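Local coordinates for oxidase/hydroxylase (Streptomyces hygroscopicus subsp. hygroscopicus, PDB 4XCA), which probably acts as a 2-oxoglutarate-dependent dioxygenase in the biosynthesis of an orthosomycin antibiotic, holding its metal and cosubstrate inside a double-stranded beta helix, at residues L99-G104 with D251-F256; Y155-H160 with F184-D189; A138-S143 with L218-G223. All blocks are in the same frame, centred on the assembly; numbering follows the deposited sequence.

In the fold
Contacts 1 and 3 reach the 2-oxoglutarate of a double-stranded beta helix, while contact 2 lies further out on the four-stranded sheet. Contact 1 ties an outermost strand of that sheet, 99-102, to a loop near the C-terminus; contact 2 pairs 153-156 with 187-189 at its other side. Their centres are about 14 Å apart, and Leu101 packs on Val156 and Leu187. Contact 3 joins two central strands of the six-stranded sheet, about 20 Å from contact 1 and about 21 Å from contact 2, centre to centre. In sequence, contact 3 encloses contact 2, and contact 1 encloses both. The sheets hold metal and cosubstrate between them, His102 coming from one and Tyr141 from the other.

Contact 1: residues L99-G104 with D251-F256; sequences LYLHGG and DVEEDF. With NI (nickel (II) ion), chain E; AKG (2-oxoglutaric acid), chain F.
OE1 of Glu253 takes the backbone N-H of Leu101 at 2.9 Å from N and a second bond from Ser178. The Leu101 N-H reaches OE1 on its anti side, 28° out of the carboxylate plane, while OE2 is bonded by Leu179 N, so both oxygens of this buried group are engaged. The bond is returned by the backbone: Glu253 N donates to Leu101 O at 3.1 Å, almost straight. The side chains of Glu253 and Leu101 lie side by side, pointing the same way, with Glu253 OE1 3.3 Å from Leu101 CB.

One residue further on, Glu254 lays its CG at the edge of the Tyr100 ring, and its carboxylate plane stands steeply across that ring. Its OE2 reaches the strand through two waters, one held by Tyr100 N and the other by Tyr100 O; a third water joins Leu101 O to Glu254 N. Val252 CG1 rests 3.7 Å from His102 CB.

The His102 ring turns away from this loop because CG stands between the backbone N and carbonyl carbon (chi1 53°). ND1 then donates to Tyr100 O within the ring plane, and NE2 binds nickel at 2.2 Å. His206, two waters and 2-oxoglutarate atoms O1 and O5 complete the metal's surroundings, and Leu99 CD2 packs on C3 of the cosubstrate.

The bond at ND1, together with the metal at NE2, fixes the rotation of the imidazole. Tyr100 O forms the second shell, and since it also accepts from a water bound to Glu254, the C-terminal loop may steady it from one layer further out.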
# COMPACT_ATOMS: atom_id res chain seq x y z
N LEU A 99 -27.58 -14.86 7.53
CA LEU A 99 -26.39 -14.28 8.11
C LEU A 99 -26.11 -12.99 7.35
O LEU A 99 -25.76 -13.02 6.18
CB LEU A 99 -25.20 -15.23 8.03
CG LEU A 99 -23.88 -14.81 8.69
CD1 LEU A 99 -24.03 -14.59 10.19
CD2 LEU A 99 -22.85 -15.86 8.45
N TYR A 100 -26.29 -11.86 8.02
CA TYR A 100 -26.14 -10.59 7.36
C TYR A 100 -24.67 -10.28 7.10
O TYR A 100 -23.78 -10.94 7.64
CB TYR A 100 -26.81 -9.50 8.18
CG TYR A 100 -28.30 -9.72 8.32
CD1 TYR A 100 -29.05 -10.20 7.25
CD2 TYR A 100 -28.96 -9.48 9.52
CE1 TYR A 100 -30.42 -10.40 7.36
CE2 TYR A 100 -30.33 -9.70 9.65
CZ TYR A 100 -31.05 -10.15 8.57
OH TYR A 100 -32.41 -10.36 8.69
N LEU A 101 -24.41 -9.29 6.25
CA LEU A 101 -23.05 -8.97 5.84
C LEU A 101 -22.19 -8.48 7.00
O LEU A 101 -22.62 -7.67 7.81
CB LEU A 101 -23.07 -7.91 4.75
CG LEU A 101 -23.65 -8.30 3.39
CD1 LEU A 101 -23.46 -7.15 2.43
CD2 LEU A 101 -23.01 -9.60 2.84
N HIS A 102 -20.98 -9.01 7.06
CA HIS A 102 -19.98 -8.57 8.03
C HIS A 102 -18.61 -8.62 7.35
O HIS A 102 -18.44 -9.28 6.33
CB HIS A 102 -20.01 -9.45 9.28
CG HIS A 102 -19.89 -10.91 9.00
ND1 HIS A 102 -20.90 -11.65 8.43
CD2 HIS A 102 -18.87 -11.78 9.21
CE1 HIS A 102 -20.52 -12.90 8.29
NE2 HIS A 102 -19.28 -13.01 8.76
N GLY A 103 -17.63 -7.92 7.91
CA GLY A 103 -16.33 -7.84 7.29
C GLY A 103 -16.25 -6.60 6.42
O GLY A 103 -17.07 -5.68 6.58
N GLY A 104 -15.29 -6.55 5.50
CA GLY A 104 -15.17 -5.38 4.65
C GLY A 104 -14.04 -4.49 5.14
O GLY A 104 -13.97 -4.16 6.33
N ASP A 251 -18.56 -1.64 11.63
CA ASP A 251 -19.95 -1.66 11.18
C ASP A 251 -20.28 -3.01 10.52
O ASP A 251 -19.56 -3.48 9.64
CB ASP A 251 -20.23 -0.51 10.20
CG ASP A 251 -20.30 0.86 10.86
OD1 ASP A 251 -20.30 0.95 12.12
OD2 ASP A 251 -20.37 1.86 10.12
N VAL A 252 -21.35 -3.64 10.98
CA VAL A 252 -21.86 -4.85 10.35
C VAL A 252 -23.37 -4.65 10.20
O VAL A 252 -23.96 -3.84 10.92
CB VAL A 252 -21.56 -6.11 11.18
CG1 VAL A 252 -20.06 -6.35 11.30
CG2 VAL A 252 -22.18 -6.00 12.57
N GLU A 253 -24.01 -5.36 9.27
CA GLU A 253 -25.43 -5.12 9.01
C GLU A 253 -26.33 -5.42 10.22
O GLU A 253 -27.35 -4.78 10.40
CB GLU A 253 -25.90 -5.93 7.81
CG GLU A 253 -25.72 -5.20 6.48
CD GLU A 253 -26.24 -6.01 5.30
OE1 GLU A 253 -26.23 -7.26 5.39
OE2 GLU A 253 -26.67 -5.40 4.29
N GLU A 254 -25.92 -6.38 11.05
CA GLU A 254 -26.67 -6.68 12.28
C GLU A 254 -26.86 -5.46 13.20
O GLU A 254 -27.79 -5.43 14.00
CB GLU A 254 -25.97 -7.79 13.07
CG GLU A 254 -26.25 -9.18 12.53
CD GLU A 254 -25.63 -10.28 13.39
OE1 GLU A 254 -25.30 -10.01 14.57
OE2 GLU A 254 -25.47 -11.40 12.87
N ASP A 255 -25.99 -4.46 13.08
CA ASP A 255 -26.10 -3.27 13.93
C ASP A 255 -27.36 -2.46 13.62
O ASP A 255 -27.83 -1.73 14.49
CB ASP A 255 -24.88 -2.35 13.78
CG ASP A 255 -23.60 -2.98 14.28
OD1 ASP A 255 -23.66 -3.83 15.20
OD2 ASP A 255 -22.52 -2.62 13.77
N PHE A 256 -27.88 -2.57 12.39
CA PHE A 256 -29.04 -1.76 12.00
C PHE A 256 -30.13 -2.52 11.21
O PHE A 256 -31.27 -2.05 11.12
CB PHE A 256 -28.59 -0.53 11.19
CG PHE A 256 -27.77 -0.84 9.96
CD1 PHE A 256 -28.39 -0.98 8.71
CD2 PHE A 256 -26.39 -0.95 10.02
CE1 PHE A 256 -27.65 -1.25 7.57
CE2 PHE A 256 -25.64 -1.23 8.89
CZ PHE A 256 -26.27 -1.37 7.66
NI NI E . -17.99 -14.76 8.35
C1 AKG F . -19.07 -17.24 9.60
O1 AKG F . -18.49 -16.22 10.06
O2 AKG F . -19.36 -18.19 10.36
C2 AKG F . -19.41 -17.32 8.14
O5 AKG F . -18.95 -16.51 7.35
C3 AKG F . -20.34 -18.42 7.68
C4 AKG F . -20.28 -18.55 6.18
C5 AKG F . -21.30 -19.59 5.75
O3 AKG F . -21.27 -20.03 4.58
O4 AKG F . -22.19 -20.00 6.55
O HOH W 1 -27.02 -12.22 10.95
O HOH W 2 -23.77 -11.26 10.61
O HOH W 3 -23.86 -8.55 10.29
O HOH W 4 -17.46 -4.98 9.41
O HOH W 5 -16.65 -13.72 9.18
O HOH W 6 -16.28 -15.83 7.85

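Contact 2: residues Y155-H160 with F184-D189; sequences YVQGSH and FPTLSD
Tyr155 forms an antiparallel hydrogen-bonded pair with Ser188, each backbone N donating to the other's O at 3.0 Å. Its chi1 of 67° swings the ring back over the partner strand, where CE1 meets Ser188 CB at 3.6 Å. Val156 follows as a non-hydrogen-bonded pair with Leu187, and the two side chains cross at about a right angle, Val156 CG2 to Leu187 CD1 4.0 Å. The other branch, CG1, faces Thr186 OG1 and, more loosely, the Phe184 ring.

Gln157 extends the pairing past the strand: its N donates to Thr186 O at 3.0 Å. The extended side chain runs past Thr186 O, and NE2 donates to Ser188 OG at 2.8 Å, nearly in the amide plane. A water links Gln157 O with Thr186 OG1. Val156 to Ser159 form a type II turn, Val156 O accepting both Ser159 N and OG.

This is the edge of the smaller sheet of the double-stranded beta helix, strand 153-156 lying between 187-189 and 206-208. Helices 167-173 and 179-182 come between the segments in sequence. Phe17 of strand 17-20 meets the Tyr155 ring edge-to-face, and Tyr10 and Thr15, from helix 6-15 of a second subunit, pack on Val156 and Thr186.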
# COMPACT_ATOMS: atom_id res chain seq x y z
N TYR A 155 -21.00 -12.61 -1.15
CA TYR A 155 -19.92 -11.68 -0.84
C TYR A 155 -19.99 -10.47 -1.78
O TYR A 155 -20.51 -10.57 -2.90
CB TYR A 155 -18.56 -12.36 -0.98
CG TYR A 155 -18.26 -12.73 -2.42
CD1 TYR A 155 -18.86 -13.85 -3.02
CD2 TYR A 155 -17.41 -11.96 -3.20
CE1 TYR A 155 -18.62 -14.17 -4.33
CE2 TYR A 155 -17.15 -12.29 -4.53
CZ TYR A 155 -17.76 -13.39 -5.08
OH TYR A 155 -17.51 -13.72 -6.39
N VAL A 156 -19.46 -9.34 -1.32
CA VAL A 156 -19.38 -8.13 -2.11
C VAL A 156 -18.02 -8.10 -2.83
O VAL A 156 -16.97 -8.11 -2.19
CB VAL A 156 -19.55 -6.87 -1.23
CG1 VAL A 156 -19.43 -5.60 -2.05
CG2 VAL A 156 -20.89 -6.90 -0.52
N GLN A 157 -18.08 -8.12 -4.15
CA GLN A 157 -16.89 -8.16 -4.99
C GLN A 157 -15.86 -7.11 -4.62
O GLN A 157 -16.18 -5.93 -4.51
CB GLN A 157 -17.28 -7.98 -6.45
CG GLN A 157 -18.05 -9.13 -7.02
CD GLN A 157 -18.51 -8.89 -8.45
OE1 GLN A 157 -17.86 -8.17 -9.22
NE2 GLN A 157 -19.64 -9.48 -8.81
N GLY A 158 -14.61 -7.55 -4.43
CA GLY A 158 -13.51 -6.63 -4.18
C GLY A 158 -13.56 -5.91 -2.84
O GLY A 158 -12.75 -5.01 -2.60
N SER A 159 -14.50 -6.28 -1.98
CA SER A 159 -14.68 -5.61 -0.70
C SER A 159 -13.52 -5.86 0.28
O SER A 159 -13.36 -5.13 1.25
CB SER A 159 -16.00 -6.03 -0.06
OG SER A 159 -16.02 -7.43 0.19
N HIS A 160 -12.71 -6.88 0.02
CA HIS A 160 -11.55 -7.14 0.87
C HIS A 160 -10.46 -6.10 0.67
O HIS A 160 -9.58 -5.98 1.52
CB HIS A 160 -10.97 -8.54 0.65
CG HIS A 160 -10.48 -8.79 -0.75
ND1 HIS A 160 -11.24 -8.51 -1.87
CD2 HIS A 160 -9.33 -9.33 -1.20
CE1 HIS A 160 -10.56 -8.85 -2.95
NE2 HIS A 160 -9.40 -9.35 -2.57
N PHE A 184 -27.50 -6.20 -4.42
CA PHE A 184 -26.51 -5.14 -4.58
C PHE A 184 -25.79 -5.45 -5.88
O PHE A 184 -25.62 -6.61 -6.21
CB PHE A 184 -25.56 -5.10 -3.38
CG PHE A 184 -24.67 -3.89 -3.35
CD1 PHE A 184 -23.34 -3.97 -3.76
CD2 PHE A 184 -25.15 -2.67 -2.89
CE1 PHE A 184 -22.51 -2.86 -3.72
CE2 PHE A 184 -24.32 -1.55 -2.85
CZ PHE A 184 -23.00 -1.64 -3.26
N PRO A 185 -25.40 -4.41 -6.64
CA PRO A 185 -24.92 -4.72 -8.00
C PRO A 185 -23.69 -5.63 -8.03
O PRO A 185 -23.48 -6.28 -9.04
CB PRO A 185 -24.60 -3.33 -8.59
CG PRO A 185 -25.50 -2.40 -7.85
CD PRO A 185 -25.57 -2.96 -6.43
N THR A 186 -22.91 -5.69 -6.96
CA THR A 186 -21.74 -6.56 -6.98
C THR A 186 -21.78 -7.68 -5.92
O THR A 186 -20.76 -8.27 -5.59
CB THR A 186 -20.45 -5.75 -6.81
OG1 THR A 186 -20.51 -4.99 -5.60
CG2 THR A 186 -20.27 -4.79 -8.01
N LEU A 187 -22.97 -7.98 -5.40
CA LEU A 187 -23.14 -9.11 -4.48
C LEU A 187 -23.32 -10.43 -5.24
O LEU A 187 -24.25 -10.57 -6.01
CB LEU A 187 -24.33 -8.87 -3.57
CG LEU A 187 -24.58 -9.92 -2.50
CD1 LEU A 187 -23.63 -9.73 -1.32
CD2 LEU A 187 -26.03 -9.85 -2.05
N SER A 188 -22.43 -11.38 -5.00
CA SER A 188 -22.40 -12.62 -5.75
C SER A 188 -22.52 -13.81 -4.82
O SER A 188 -22.18 -13.73 -3.65
CB SER A 188 -21.11 -12.74 -6.57
OG SER A 188 -20.79 -11.51 -7.19
N ASP A 189 -22.99 -14.93 -5.36
CA ASP A 189 -23.14 -16.14 -4.58
C ASP A 189 -22.05 -17.14 -4.90
O ASP A 189 -21.50 -17.14 -6.00
CB ASP A 189 -24.51 -16.77 -4.83
CG ASP A 189 -25.63 -15.92 -4.29
OD1 ASP A 189 -25.70 -15.78 -3.05
OD2 ASP A 189 -26.44 -15.39 -5.09
O HOH W 7 -18.16 -4.00 -4.85

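Contact 3: residues A138-S143 with L218-G223; sequences ALVYLS and LLTAFG. With AKG (2-oxoglutaric acid), chain F.
Strands 138-141 and 218-223 run antiparallel, their directions 161° apart, with hydrogen-bonded pairs at Ala138-Phe222 and Val140-Thr220 and non-hydrogen-bonded pairs at Leu139-Ala221 and Tyr141-Leu219. The shortest backbone bond between paired residues joins Val140 N to Thr220 O at 2.7 Å. Beyond the strand end Leu142 N still reaches Leu218 O, and Ser143 takes over with its side chain: OG, set between the backbone N and carbonyl carbon (chi1 49°), accepts Leu218 N at 2.8 Å.

On one face of the sheet Leu139, Tyr141 and Leu219 line the cosubstrate pocket, and Ala221 shares that face. Tyr141 and Leu219 lie side by side and point the same way, CE2 of the ring 3.5 Å from CD2 of the leucine. The tyrosine OH donates to O3 of 2-oxoglutarate at 2.7 Å, and O3 lies at the ring edge near its plane. Leu219 CD2 also approaches the other oxygen of that carboxylate, O4, at 3.6 Å. Leu139 divides its branches: CD1 lies 3.8 Å from C4 of the ligand, and CD2 packs on Ala221 CB.

These strands lie in the middle of the larger sheet of the double-stranded beta helix, the cupin-type core of the PhyH family. Strand 197-201 flanks one and strand 83-93 the other; Tyr89 on the latter and Arg217 also bond the cosubstrate.

The opposite face carries Ala138, Val140, Thr220 and Phe222. Thr220 OG1 sits 3.4 Å from Val140 CB, Thr220 CG2 packs on Leu142 CD1, and Val140 CG2 meets Phe222 at the ring edge. Helices 60-67 and 69-79 pack against this face, while helix 26-42 covers Leu142 and Leu218.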
# COMPACT_ATOMS: atom_id res chain seq x y z
N ALA A 138 -10.95 -21.12 7.19
CA ALA A 138 -11.19 -22.26 6.32
C ALA A 138 -12.54 -22.86 6.69
O ALA A 138 -12.70 -23.43 7.76
CB ALA A 138 -10.08 -23.29 6.45
N LEU A 139 -13.52 -22.68 5.80
CA LEU A 139 -14.86 -23.21 5.97
C LEU A 139 -14.96 -24.57 5.29
O LEU A 139 -14.79 -24.68 4.07
CB LEU A 139 -15.91 -22.27 5.37
CG LEU A 139 -15.90 -20.80 5.80
CD1 LEU A 139 -16.95 -20.02 5.01
CD2 LEU A 139 -16.17 -20.67 7.30
N VAL A 140 -15.23 -25.59 6.09
CA VAL A 140 -15.39 -26.95 5.59
C VAL A 140 -16.86 -27.29 5.53
O VAL A 140 -17.48 -27.57 6.57
CB VAL A 140 -14.66 -27.95 6.47
CG1 VAL A 140 -14.75 -29.33 5.88
CG2 VAL A 140 -13.23 -27.51 6.66
N TYR A 141 -17.43 -27.24 4.33
CA TYR A 141 -18.84 -27.51 4.16
C TYR A 141 -19.14 -28.99 4.31
O TYR A 141 -18.37 -29.85 3.88
CB TYR A 141 -19.32 -26.97 2.80
CG TYR A 141 -19.40 -25.47 2.82
CD1 TYR A 141 -18.31 -24.70 2.44
CD2 TYR A 141 -20.53 -24.82 3.29
CE1 TYR A 141 -18.36 -23.33 2.49
CE2 TYR A 141 -20.59 -23.45 3.34
CZ TYR A 141 -19.50 -22.71 2.94
OH TYR A 141 -19.55 -21.35 2.97
N LEU A 142 -20.25 -29.28 4.98
CA LEU A 142 -20.65 -30.65 5.26
C LEU A 142 -21.98 -30.94 4.58
O LEU A 142 -22.51 -32.03 4.69
CB LEU A 142 -20.74 -30.90 6.77
CG LEU A 142 -19.48 -30.51 7.55
CD1 LEU A 142 -19.60 -30.79 9.05
CD2 LEU A 142 -18.23 -31.18 6.98
N SER A 143 -22.52 -29.96 3.87
CA SER A 143 -23.69 -30.20 3.05
C SER A 143 -23.60 -29.42 1.74
O SER A 143 -22.80 -28.47 1.62
CB SER A 143 -24.98 -29.83 3.81
OG SER A 143 -24.90 -28.56 4.42
N LEU A 218 -24.92 -27.38 6.94
CA LEU A 218 -23.86 -27.70 7.91
C LEU A 218 -22.42 -27.37 7.50
O LEU A 218 -21.99 -27.70 6.40
CB LEU A 218 -23.89 -29.19 8.27
CG LEU A 218 -24.99 -29.68 9.21
CD1 LEU A 218 -25.20 -31.21 9.10
CD2 LEU A 218 -24.66 -29.30 10.63
N LEU A 219 -21.67 -26.77 8.42
CA LEU A 219 -20.25 -26.58 8.20
C LEU A 219 -19.43 -26.52 9.50
O LEU A 219 -19.96 -26.35 10.60
CB LEU A 219 -20.00 -25.30 7.37
CG LEU A 219 -20.36 -23.89 7.86
CD1 LEU A 219 -19.61 -23.46 9.10
CD2 LEU A 219 -20.06 -22.87 6.77
N THR A 220 -18.13 -26.66 9.34
CA THR A 220 -17.18 -26.40 10.41
C THR A 220 -16.25 -25.29 9.91
O THR A 220 -15.85 -25.28 8.75
CB THR A 220 -16.38 -27.66 10.80
OG1 THR A 220 -15.86 -28.27 9.61
CG2 THR A 220 -17.27 -28.65 11.51
N ALA A 221 -15.94 -24.36 10.80
CA ALA A 221 -15.12 -23.19 10.47
C ALA A 221 -13.89 -23.14 11.36
O ALA A 221 -13.99 -23.28 12.58
CB ALA A 221 -15.92 -21.91 10.63
N PHE A 222 -12.73 -22.94 10.74
CA PHE A 222 -11.50 -22.82 11.49
C PHE A 222 -10.80 -21.53 11.10
O PHE A 222 -10.52 -21.31 9.92
CB PHE A 222 -10.60 -24.05 11.24
CG PHE A 222 -11.28 -25.33 11.58
CD1 PHE A 222 -11.18 -25.87 12.86
CD2 PHE A 222 -12.07 -25.98 10.63
CE1 PHE A 222 -11.83 -27.05 13.19
CE2 PHE A 222 -12.73 -27.14 10.95
CZ PHE A 222 -12.60 -27.69 12.24
N GLY A 223 -10.56 -20.68 12.09
CA GLY A 223 -9.91 -19.40 11.86
C GLY A 223 -8.46 -19.49 12.28
O GLY A 223 -8.14 -20.05 13.31
C1 AKG F . -19.07 -17.24 9.60
O1 AKG F . -18.49 -16.22 10.06
O2 AKG F . -19.36 -18.19 10.36
C2 AKG F . -19.41 -17.32 8.14
O5 AKG F . -18.95 -16.51 7.35
C3 AKG F . -20.34 -18.42 7.68
C4 AKG F . -20.28 -18.55 6.18
C5 AKG F . -21.30 -19.59 5.75
O3 AKG F . -21.27 -20.03 4.58
O4 AKG F . -22.19 -20.00 6.55